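Local coordinates for protein SxtG (Microseira wollei, PDB 6U1R) that is an amidinotransferase of saxitoxin biosynthesis, probably moving an amidino group from a donor such as arginine to an amine by way of a covalent enzyme intermediate, at residues V28-E33 with T370-R375. Residues are numbered along the deposited sequence; the frame is centred on the assembly and turned at random.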
# COMPACT_ATOMS: atom_id res chain seq x y z
N VAL A 28 -16.91 9.87 1.99
CA VAL A 28 -16.80 8.42 1.79
C VAL A 28 -17.60 7.72 2.88
O VAL A 28 -17.30 7.87 4.07
CB VAL A 28 -15.33 7.97 1.80
CG1 VAL A 28 -15.20 6.45 1.65
CG2 VAL A 28 -14.60 8.68 0.68
N ASN A 29 -18.62 6.95 2.48
CA ASN A 29 -19.48 6.24 3.43
C ASN A 29 -20.25 5.18 2.63
O ASN A 29 -21.26 5.51 2.00
CB ASN A 29 -20.44 7.21 4.12
CG ASN A 29 -21.22 6.56 5.22
OD1 ASN A 29 -20.81 6.59 6.37
ND2 ASN A 29 -22.36 5.93 4.87
N SER A 30 -19.77 3.94 2.65
CA SER A 30 -20.48 2.86 1.95
C SER A 30 -20.19 1.54 2.65
O SER A 30 -19.03 1.14 2.75
CB SER A 30 -20.09 2.75 0.47
OG SER A 30 -20.92 1.74 -0.13
N TYR A 31 -21.24 0.86 3.10
CA TYR A 31 -21.13 -0.35 3.90
C TYR A 31 -21.67 -1.60 3.21
O TYR A 31 -21.49 -2.70 3.75
CB TYR A 31 -21.87 -0.16 5.23
CG TYR A 31 -21.21 0.82 6.16
CD1 TYR A 31 -20.11 0.45 6.93
CD2 TYR A 31 -21.69 2.13 6.29
CE1 TYR A 31 -19.52 1.34 7.81
CE2 TYR A 31 -21.08 3.03 7.16
CZ TYR A 31 -20.01 2.62 7.92
OH TYR A 31 -19.41 3.49 8.79
N ASN A 32 -22.30 -1.47 2.05
CA ASN A 32 -22.93 -2.60 1.38
C ASN A 32 -23.23 -2.19 -0.06
O ASN A 32 -22.93 -1.07 -0.47
CB ASN A 32 -24.19 -3.02 2.14
CG ASN A 32 -25.10 -1.85 2.35
OD1 ASN A 32 -25.56 -1.25 1.38
ND2 ASN A 32 -25.31 -1.46 3.62
N GLU A 33 -23.86 -3.08 -0.82
CA GLU A 33 -24.06 -2.85 -2.25
C GLU A 33 -25.37 -2.13 -2.59
O GLU A 33 -25.62 -1.87 -3.76
CB GLU A 33 -24.02 -4.18 -3.02
CG GLU A 33 -22.78 -5.06 -2.73
CD GLU A 33 -21.46 -4.50 -3.28
OE1 GLU A 33 -21.48 -3.64 -4.18
OE2 GLU A 33 -20.38 -4.93 -2.77
N THR A 370 -18.04 1.01 -11.72
CA THR A 370 -18.32 2.00 -10.69
C THR A 370 -17.61 1.68 -9.38
O THR A 370 -17.28 0.53 -9.08
CB THR A 370 -19.84 2.09 -10.41
OG1 THR A 370 -20.35 0.78 -10.11
CG2 THR A 370 -20.56 2.71 -11.60
N LEU A 371 -17.37 2.73 -8.60
CA LEU A 371 -17.00 2.59 -7.20
C LEU A 371 -17.97 3.45 -6.40
O LEU A 371 -17.94 4.68 -6.51
CB LEU A 371 -15.54 3.01 -6.94
CG LEU A 371 -15.01 2.66 -5.55
CD1 LEU A 371 -14.82 1.14 -5.40
CD2 LEU A 371 -13.72 3.37 -5.21
N ASP A 372 -18.83 2.81 -5.61
CA ASP A 372 -19.87 3.51 -4.84
C ASP A 372 -19.28 4.09 -3.55
O ASP A 372 -19.41 3.52 -2.47
CB ASP A 372 -21.02 2.56 -4.51
CG ASP A 372 -20.56 1.31 -3.80
OD1 ASP A 372 -19.58 0.70 -4.26
OD2 ASP A 372 -21.18 0.92 -2.78
N VAL A 373 -18.72 5.30 -3.65
CA VAL A 373 -18.03 5.88 -2.51
C VAL A 373 -19.00 6.38 -1.43
O VAL A 373 -18.62 6.44 -0.25
CB VAL A 373 -17.07 7.00 -2.97
CG1 VAL A 373 -15.99 6.41 -3.85
CG2 VAL A 373 -17.78 8.08 -3.71
N ARG A 374 -20.23 6.75 -1.76
CA ARG A 374 -21.16 7.21 -0.73
C ARG A 374 -22.55 6.63 -0.96
O ARG A 374 -23.21 6.95 -1.96
CB ARG A 374 -21.24 8.73 -0.65
CG ARG A 374 -22.06 9.16 0.57
CD ARG A 374 -21.84 10.63 0.96
NE ARG A 374 -22.35 11.53 -0.07
CZ ARG A 374 -21.61 12.11 -1.01
NH1 ARG A 374 -20.31 11.91 -1.09
NH2 ARG A 374 -22.20 12.91 -1.88
N ARG A 375 -22.96 5.78 -0.03
CA ARG A 375 -24.33 5.29 0.10
C ARG A 375 -24.81 5.65 1.50
O ARG A 375 -24.16 5.32 2.49
CB ARG A 375 -24.43 3.77 -0.08
CG ARG A 375 -24.12 3.24 -1.48
CD ARG A 375 -24.22 1.72 -1.49
NE ARG A 375 -23.91 1.21 -2.82
CZ ARG A 375 -24.76 1.18 -3.83
NH1 ARG A 375 -26.01 1.61 -3.68
NH2 ARG A 375 -24.36 0.72 -5.01
O HOH W 1 -23.87 2.36 3.31
O HOH W 2 -22.19 -1.28 -5.54
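Ser30 and Asp372 meet through a hydrogen bond from OG of Ser30 to OD2 of Asp372, 2.8 Å long. The hydroxyl comes from above the carboxylate plane; from the opposite face NE of Arg375 reaches the same OD2 at 2.7 Å, a salt bridge within strand 370-375. Arg136 forms a salt bridge with OD1 and Arg221 with OD2, which probably favours the charged form. Arg375 runs extended from CG to NE under the backbone carbonyl of Glu33, whose O sits 3.1 Å above the guanidinium plane, over its centre. A water joins NH2 to OE1 of Glu33, which also bonds His367; OE2 accepts from N of Arg221.

Farther along, a single beta bridge links Asn29 and Arg374: N of Asn29 donates to O of Val373 at 2.8 Å, and N of Arg375 to O of Asn29 at 2.7 Å. The loop thereby borders an edge strand that pairs on its other side, antiparallel, with strand 37-42, where Val373 and Arg374 both face Glu39 in a classic beta bulge, consistent with one blade of the amidinotransferase alpha/beta propeller. The Glu33 side chain lies about 10 Å from that of Cys368, the predicted amidino-cysteine residue. With CG anti to its backbone N (chi1 -173°), Asn29 sends ND2 to O of Arg375 at 3.0 Å. CA of Val28 makes a CA-H...O contact with O of Val373, and both valines pack on Tyr170.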